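Local coordinates for protein pelota homolog (Archaeoglobus fulgidus, PDB 3OBY), which probably helps recognise stalled ribosomes and may cleave the stalled mRNA as a divalent-metal-dependent endoribonuclease, aiding ribosome release, at residues A[279-284]-A[336-341]; A[21-26]-A[312-317]; A[286-291]-A[327-332]. All coordinates share one frame; numbering follows the deposited sequence.

Contact 1 of 3, residues A[279-284]-A[336-341]; sequences YRAIEV and ALLRFN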
# COMPACT_ATOMS: atom_id res chain seq x y z
N TYR A 279 -16.29 18.24 17.66
CA TYR A 279 -15.64 19.53 17.49
C TYR A 279 -14.74 19.50 16.26
O TYR A 279 -13.95 20.42 16.03
CB TYR A 279 -14.82 19.86 18.74
CG TYR A 279 -15.63 19.94 20.01
CD1 TYR A 279 -16.57 20.97 20.20
CD2 TYR A 279 -15.48 19.00 21.02
CE1 TYR A 279 -17.32 21.04 21.36
CE2 TYR A 279 -16.24 19.07 22.19
CZ TYR A 279 -17.15 20.09 22.35
OH TYR A 279 -17.90 20.17 23.51
N ARG A 280 -14.87 18.44 15.46
CA ARG A 280 -14.06 18.28 14.26
C ARG A 280 -12.58 18.52 14.57
O ARG A 280 -11.86 19.20 13.82
CB ARG A 280 -14.54 19.23 13.16
CG ARG A 280 -15.95 18.90 12.64
CD ARG A 280 -15.99 17.55 11.93
NE ARG A 280 -17.31 17.27 11.35
CZ ARG A 280 -18.33 16.74 12.01
NH1 ARG A 280 -19.48 16.53 11.39
NH2 ARG A 280 -18.20 16.38 13.28
N ALA A 281 -12.13 17.92 15.67
CA ALA A 281 -10.75 18.04 16.12
C ALA A 281 -9.89 16.89 15.61
O ALA A 281 -8.73 16.77 16.00
CB ALA A 281 -10.72 18.05 17.63
N ILE A 282 -10.44 16.07 14.73
CA ILE A 282 -9.67 14.94 14.22
C ILE A 282 -8.83 15.25 13.00
O ILE A 282 -9.34 15.57 11.92
CB ILE A 282 -10.58 13.73 13.90
CG1 ILE A 282 -11.07 13.09 15.20
CG2 ILE A 282 -9.79 12.68 13.13
CD1 ILE A 282 -11.91 14.00 16.07
N GLU A 283 -7.52 15.17 13.19
CA GLU A 283 -6.55 15.40 12.14
C GLU A 283 -6.35 14.04 11.47
O GLU A 283 -6.45 13.91 10.26
CB GLU A 283 -5.23 15.86 12.76
CG GLU A 283 -4.13 16.22 11.78
CD GLU A 283 -2.76 16.31 12.46
OE1 GLU A 283 -2.08 15.27 12.58
OE2 GLU A 283 -2.39 17.42 12.89
N VAL A 284 -6.07 13.03 12.29
CA VAL A 284 -5.84 11.70 11.77
C VAL A 284 -6.64 10.68 12.55
O VAL A 284 -6.42 10.52 13.74
CB VAL A 284 -4.36 11.31 11.88
CG1 VAL A 284 -4.12 9.98 11.18
CG2 VAL A 284 -3.49 12.40 11.27
N ALA A 336 -7.61 8.61 17.60
CA ALA A 336 -7.40 9.77 16.74
C ALA A 336 -6.33 10.71 17.25
O ALA A 336 -6.16 10.89 18.45
CB ALA A 336 -8.70 10.53 16.57
N LEU A 337 -5.60 11.31 16.31
CA LEU A 337 -4.59 12.30 16.64
C LEU A 337 -5.32 13.63 16.42
O LEU A 337 -5.80 13.92 15.32
CB LEU A 337 -3.38 12.14 15.71
CG LEU A 337 -2.69 10.77 15.79
CD1 LEU A 337 -1.41 10.78 14.96
CD2 LEU A 337 -2.38 10.43 17.23
N LEU A 338 -5.44 14.43 17.48
CA LEU A 338 -6.18 15.69 17.44
C LEU A 338 -5.44 16.96 17.06
O LEU A 338 -4.22 17.04 17.16
CB LEU A 338 -6.86 15.90 18.79
CG LEU A 338 -7.68 14.70 19.30
CD1 LEU A 338 -8.30 15.05 20.63
CD2 LEU A 338 -8.77 14.35 18.29
N ARG A 339 -6.22 17.96 16.64
CA ARG A 339 -5.73 19.28 16.24
C ARG A 339 -5.61 20.15 17.47
O ARG A 339 -4.91 21.16 17.48
CB ARG A 339 -6.71 19.93 15.26
CG ARG A 339 -6.82 19.21 13.94
CD ARG A 339 -8.09 19.54 13.19
NE ARG A 339 -8.00 19.01 11.83
CZ ARG A 339 -9.02 18.89 10.99
NH1 ARG A 339 -10.24 19.25 11.37
NH2 ARG A 339 -8.81 18.41 9.78
N PHE A 340 -6.33 19.75 18.52
CA PHE A 340 -6.36 20.46 19.79
C PHE A 340 -7.07 19.60 20.83
O PHE A 340 -7.83 18.71 20.47
CB PHE A 340 -7.09 21.80 19.63
CG PHE A 340 -8.41 21.69 18.94
CD1 PHE A 340 -8.54 22.05 17.60
CD2 PHE A 340 -9.55 21.25 19.63
CE1 PHE A 340 -9.77 21.98 16.95
CE2 PHE A 340 -10.78 21.18 18.99
CZ PHE A 340 -10.89 21.55 17.64
N ASN A 341 -6.83 19.88 22.10
CA ASN A 341 -7.46 19.12 23.17
C ASN A 341 -8.95 19.38 23.14
O ASN A 341 -9.39 20.36 22.54
CB ASN A 341 -6.89 19.53 24.53
CG ASN A 341 -5.41 19.23 24.66
OD1 ASN A 341 -4.99 18.08 24.54
ND2 ASN A 341 -4.62 20.26 24.90

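Contact 2 of 3, residues A[21-26]-A[312-317]; sequences TLDDLW and GGKVVI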
# COMPACT_ATOMS: atom_id res chain seq x y z
N THR A 21 -4.19 -1.19 -0.19
CA THR A 21 -4.44 -1.07 1.23
C THR A 21 -5.92 -1.06 1.55
O THR A 21 -6.75 -0.85 0.66
CB THR A 21 -3.82 0.23 1.79
OG1 THR A 21 -4.50 1.36 1.23
CG2 THR A 21 -2.36 0.31 1.44
N LEU A 22 -6.25 -1.29 2.81
CA LEU A 22 -7.64 -1.28 3.22
C LEU A 22 -8.21 0.13 3.01
O LEU A 22 -9.41 0.29 2.80
CB LEU A 22 -7.76 -1.74 4.67
CG LEU A 22 -7.26 -3.17 4.91
CD1 LEU A 22 -7.52 -3.58 6.35
CD2 LEU A 22 -7.96 -4.14 3.97
N ASP A 23 -7.33 1.14 3.06
CA ASP A 23 -7.73 2.53 2.83
C ASP A 23 -8.29 2.60 1.40
O ASP A 23 -9.38 3.12 1.16
CB ASP A 23 -6.52 3.48 2.89
CG ASP A 23 -5.93 3.62 4.28
OD1 ASP A 23 -6.32 2.85 5.18
OD2 ASP A 23 -5.06 4.50 4.47
N ASP A 24 -7.50 2.07 0.47
CA ASP A 24 -7.84 2.05 -0.94
C ASP A 24 -9.17 1.34 -1.13
O ASP A 24 -10.10 1.87 -1.74
CB ASP A 24 -6.76 1.33 -1.74
CG ASP A 24 -5.46 2.12 -1.87
OD1 ASP A 24 -4.44 1.50 -2.25
OD2 ASP A 24 -5.46 3.34 -1.62
N LEU A 25 -9.25 0.12 -0.61
CA LEU A 25 -10.46 -0.68 -0.73
C LEU A 25 -11.67 0.07 -0.18
O LEU A 25 -12.76 0.04 -0.77
CB LEU A 25 -10.28 -2.00 0.02
CG LEU A 25 -11.22 -3.12 -0.43
CD1 LEU A 25 -10.98 -3.39 -1.91
CD2 LEU A 25 -10.97 -4.38 0.38
N TRP A 26 -11.48 0.76 0.94
CA TRP A 26 -12.56 1.52 1.54
C TRP A 26 -12.99 2.68 0.63
O TRP A 26 -14.18 2.96 0.48
CB TRP A 26 -12.12 2.07 2.91
CG TRP A 26 -13.21 2.77 3.63
CD1 TRP A 26 -14.18 2.20 4.40
CD2 TRP A 26 -13.50 4.17 3.61
NE1 TRP A 26 -15.05 3.15 4.86
CE2 TRP A 26 -14.66 4.37 4.39
CE3 TRP A 26 -12.88 5.28 3.00
CZ2 TRP A 26 -15.23 5.64 4.57
CZ3 TRP A 26 -13.45 6.53 3.18
CH2 TRP A 26 -14.61 6.70 3.96
N GLY A 312 -11.19 17.61 6.21
CA GLY A 312 -9.75 17.66 6.03
C GLY A 312 -8.95 16.63 6.81
O GLY A 312 -7.72 16.66 6.80
N GLY A 313 -9.64 15.71 7.48
CA GLY A 313 -8.95 14.70 8.24
C GLY A 313 -8.52 13.51 7.40
O GLY A 313 -9.05 13.28 6.33
N LYS A 314 -7.54 12.76 7.88
CA LYS A 314 -7.06 11.59 7.16
C LYS A 314 -7.50 10.32 7.89
O LYS A 314 -7.48 10.26 9.12
CB LYS A 314 -5.53 11.62 7.07
CG LYS A 314 -4.93 10.48 6.24
CD LYS A 314 -3.42 10.39 6.42
CE LYS A 314 -2.76 9.54 5.34
NZ LYS A 314 -3.38 8.19 5.18
N VAL A 315 -7.92 9.32 7.12
CA VAL A 315 -8.33 8.06 7.71
C VAL A 315 -7.23 7.03 7.47
O VAL A 315 -6.64 6.99 6.39
CB VAL A 315 -9.64 7.53 7.07
CG1 VAL A 315 -10.06 6.23 7.75
CG2 VAL A 315 -10.75 8.58 7.17
N VAL A 316 -6.96 6.22 8.48
CA VAL A 316 -5.94 5.18 8.37
C VAL A 316 -6.53 3.87 8.89
O VAL A 316 -6.74 3.71 10.09
CB VAL A 316 -4.68 5.54 9.18
CG1 VAL A 316 -3.73 4.35 9.22
CG2 VAL A 316 -3.97 6.75 8.56
N ILE A 317 -6.82 2.94 7.98
CA ILE A 317 -7.39 1.66 8.37
C ILE A 317 -6.29 0.61 8.44
O ILE A 317 -5.70 0.25 7.43
CB ILE A 317 -8.46 1.17 7.37
CG1 ILE A 317 -9.52 2.25 7.16
CG2 ILE A 317 -9.14 -0.09 7.92
CD1 ILE A 317 -10.53 1.91 6.10

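Contact 3 of 3, residues A[286-291]-A[327-332]; sequences LVADEF and RLMSLG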
# COMPACT_ATOMS: atom_id res chain seq x y z
N LEU A 286 -7.47 6.88 13.29
CA LEU A 286 -6.85 5.55 13.16
C LEU A 286 -7.89 4.49 13.51
O LEU A 286 -8.51 4.56 14.57
CB LEU A 286 -5.66 5.43 14.11
CG LEU A 286 -4.56 6.49 14.06
CD1 LEU A 286 -3.50 6.09 15.09
CD2 LEU A 286 -3.96 6.60 12.66
N VAL A 287 -8.08 3.50 12.65
CA VAL A 287 -9.09 2.47 12.93
C VAL A 287 -8.68 1.06 12.55
O VAL A 287 -8.02 0.85 11.53
CB VAL A 287 -10.44 2.82 12.21
CG1 VAL A 287 -10.29 2.67 10.70
CG2 VAL A 287 -11.56 1.94 12.75
N ALA A 288 -9.07 0.10 13.38
CA ALA A 288 -8.74 -1.31 13.13
C ALA A 288 -9.82 -1.93 12.25
O ALA A 288 -11.01 -1.70 12.45
CB ALA A 288 -8.63 -2.08 14.44
N ASP A 289 -9.39 -2.71 11.26
CA ASP A 289 -10.34 -3.33 10.34
C ASP A 289 -11.43 -4.10 11.07
O ASP A 289 -12.60 -4.03 10.69
CB ASP A 289 -9.60 -4.21 9.33
CG ASP A 289 -8.87 -5.38 9.97
OD1 ASP A 289 -8.54 -5.30 11.17
OD2 ASP A 289 -8.61 -6.37 9.26
N GLU A 290 -11.06 -4.83 12.13
CA GLU A 290 -12.05 -5.59 12.89
C GLU A 290 -13.12 -4.66 13.45
O GLU A 290 -14.30 -5.02 13.50
CB GLU A 290 -11.40 -6.34 14.04
CG GLU A 290 -10.78 -7.67 13.69
CD GLU A 290 -10.19 -8.35 14.91
OE1 GLU A 290 -10.85 -8.33 15.97
OE2 GLU A 290 -9.08 -8.93 14.80
N PHE A 291 -12.70 -3.49 13.88
CA PHE A 291 -13.62 -2.52 14.46
C PHE A 291 -14.68 -2.14 13.45
O PHE A 291 -15.87 -2.12 13.77
CB PHE A 291 -12.87 -1.27 14.90
CG PHE A 291 -13.74 -0.24 15.58
CD1 PHE A 291 -14.07 -0.38 16.91
CD2 PHE A 291 -14.20 0.88 14.88
CE1 PHE A 291 -14.84 0.58 17.56
CE2 PHE A 291 -14.97 1.84 15.51
CZ PHE A 291 -15.30 1.69 16.85
N ARG A 327 -2.31 -3.65 18.19
CA ARG A 327 -2.10 -2.68 19.25
C ARG A 327 -3.32 -1.76 19.29
O ARG A 327 -3.91 -1.53 20.34
CB ARG A 327 -0.84 -1.83 18.98
CG ARG A 327 0.48 -2.59 18.89
CD ARG A 327 0.81 -3.36 20.16
NE ARG A 327 0.19 -4.68 20.19
CZ ARG A 327 0.72 -5.76 19.62
NH1 ARG A 327 0.09 -6.93 19.70
NH2 ARG A 327 1.87 -5.69 18.98
N LEU A 328 -3.71 -1.24 18.13
CA LEU A 328 -4.84 -0.33 18.06
C LEU A 328 -6.11 -0.93 18.71
O LEU A 328 -6.86 -0.22 19.40
CB LEU A 328 -5.10 0.07 16.60
CG LEU A 328 -6.25 1.06 16.38
CD1 LEU A 328 -6.09 2.24 17.34
CD2 LEU A 328 -6.25 1.54 14.93
N MET A 329 -6.34 -2.22 18.48
CA MET A 329 -7.50 -2.90 19.05
C MET A 329 -7.40 -2.88 20.57
O MET A 329 -8.39 -2.65 21.26
CB MET A 329 -7.56 -4.37 18.60
CG MET A 329 -8.07 -4.59 17.19
SD MET A 329 -9.76 -4.00 16.93
CE MET A 329 -10.71 -5.36 17.50
N SER A 330 -6.20 -3.14 21.07
CA SER A 330 -5.98 -3.14 22.51
C SER A 330 -6.41 -1.81 23.12
O SER A 330 -6.79 -1.77 24.28
CB SER A 330 -4.51 -3.42 22.82
OG SER A 330 -4.21 -4.78 22.61
N LEU A 331 -6.35 -0.73 22.35
CA LEU A 331 -6.75 0.58 22.84
C LEU A 331 -8.20 0.94 22.52
O LEU A 331 -8.60 2.09 22.67
CB LEU A 331 -5.84 1.66 22.26
CG LEU A 331 -4.42 1.65 22.81
CD1 LEU A 331 -3.54 2.60 22.01
CD2 LEU A 331 -4.48 2.05 24.27
N GLY A 332 -8.99 -0.03 22.08
CA GLY A 332 -10.38 0.26 21.77
C GLY A 332 -10.77 0.12 20.31
O GLY A 332 -11.93 0.36 19.96

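Contact 1 of 3, residues A[279-284]-A[336-341]
I282 and L338 form an antiparallel non-hydrogen-bonded pair, and V284 and L337 a hydrogen-bonded one. The register slips by one between them. E283 and V284 both face L337, a classic beta bulge.

Backbone bonds hold this bulge. L337 O accepts from E283 N at 3.0 Å and from V284 N at 3.2 Å. L337 N returns a bond to V284 O. Further along, R339 N donates to A281 O at 2.9 Å.

R339 adds the polar side-chain grip. Its chain runs extended to NE, which brings NH1 within 2.9 Å of R280 O; the bond is bent, 133° at the hydrogen. I282 O lies over the centre of one guanidinium face. NH2 turns to S311 O outside the pair.

The apolar contacts are small. A281 CB sits over one face of the F340 ring, toward its rim, in a CH-pi contact 3.8 Å from the centroid. I282 CG1 meets A336 CB at 3.7 Å, and I282 CD1 meets L338 CD2.

R280 ends helix 270-277 in a Schellman motif. R339 thus ties the turn after that helix to strand 334-338 through neutral main-chain oxygens, so its grip probably rests on the backbone path, not on an opposing charge.

Contact 2 of 3, residues A[21-26]-A[312-317]
The CA atoms of D23 and I317 are the nearest pair across the contact, 5.6 Å apart, where helix segment 22-26 crosses strand segment 314-317 at 116° with the axes 7.9 Å apart.

One hydrogen bond joins the two. I317 N donates to D23 OD1 at 2.8 Å, fairly straight at 161°. The N-H comes from the syn side of the carboxylate and lies 23° out of its plane. OD2 makes a salt bridge to R245 of helix 236-262. K314 bends at its last torsion and brings NZ to 4.1 Å from D23 OD2, too far for a salt bridge. Without the carboxylate, as with an alanine in place of D23, I317 N would probably lose this acceptor and R245 its charged partner.

I317 supplies the apolar half. Its two branches part to meet two helix residues. CG2 lies 3.9 Å from L22 CB. CG1 stands anti to the carbonyl carbon and carries CD1 to W26 CB, 3.6 Å away. Both L22 and W26 cross I317 at about a right angle.

The contact joins the N-terminal, Sm-fold domain to the edge strand of the third domain's sheet. Helix 301-310 packs on W26 and V315, D302 accepts from W26 NE1, and L292 of helix 289-295 touches I317.

Contact 3 of 3, residues A[286-291]-A[327-332]
L328 is the buried anchor of this contact, and its CD2 methyl does all the close touching. It comes down on the backbone of strand 282-288, against V287 C. The same methyl lies 4.0 Å from L286 CB and a little farther from A288 CB. Its first torsion, with CG anti to the backbone N (chi1 -178°), sends the branched end toward the strand. The methyl packs on the peptide backbone as well as on side-chain carbon, and no hydrogen bond crosses between residues 286-291 and 327-332. I253 of helix 236-262 and M318 of the neighbouring strand also pack on L328.

The two segments belong to the alpha/beta third domain, whose mixed sheet holds strand 282-288 between strands 334-338 and 314-318. A288 ends that strand and is the N-cap residue of helix 289-295. Helix 323-330 lies across this change from strand to helix. It then stops in a Schellman motif with G332 at the C-prime position, and the chain turns into strand 334-338.

Toward solvent the contact is thinner, carried by the partly exposed M329 and the exposed E290 and G332. M329 bends at chi2 and chi3 (-60° and -85°), which lays its thioether along the start of helix 289-295. SD lies against the buried A288 CB. Beyond it, CE reaches E290 CB at 3.7 Å and also touches OE1. The E290 and M329 side chains cross at about a right angle. The other carboxylate oxygen, OE2, is hydrogen-bonded to T320 OG1, which ties E290 to the loop before helix 323-330. At the far end G332 only brushes the buried F291 ring, with its O 3.8 Å from F291 CE1. That ring also packs on I334.

From the N terminus, helix 22-31 comes first and finds its partner only near the end of the chain. Contact 2 closes this long loop of 285 intervening residues and ties the first domain to the third. Contact 1 closes a shorter loop inside the third domain. Contact 3 is nested within it, and both use strand 282-288, about 17 Å apart between centres. Contact 2 crosses both, since its second segment, 312-317, lies inside their loops. Strand 314-318 runs beside strand 282-288: K314 N meets E283 O of contact 1, and V287 N meets V316 O of contact 3. One sheet therefore connects all three contacts.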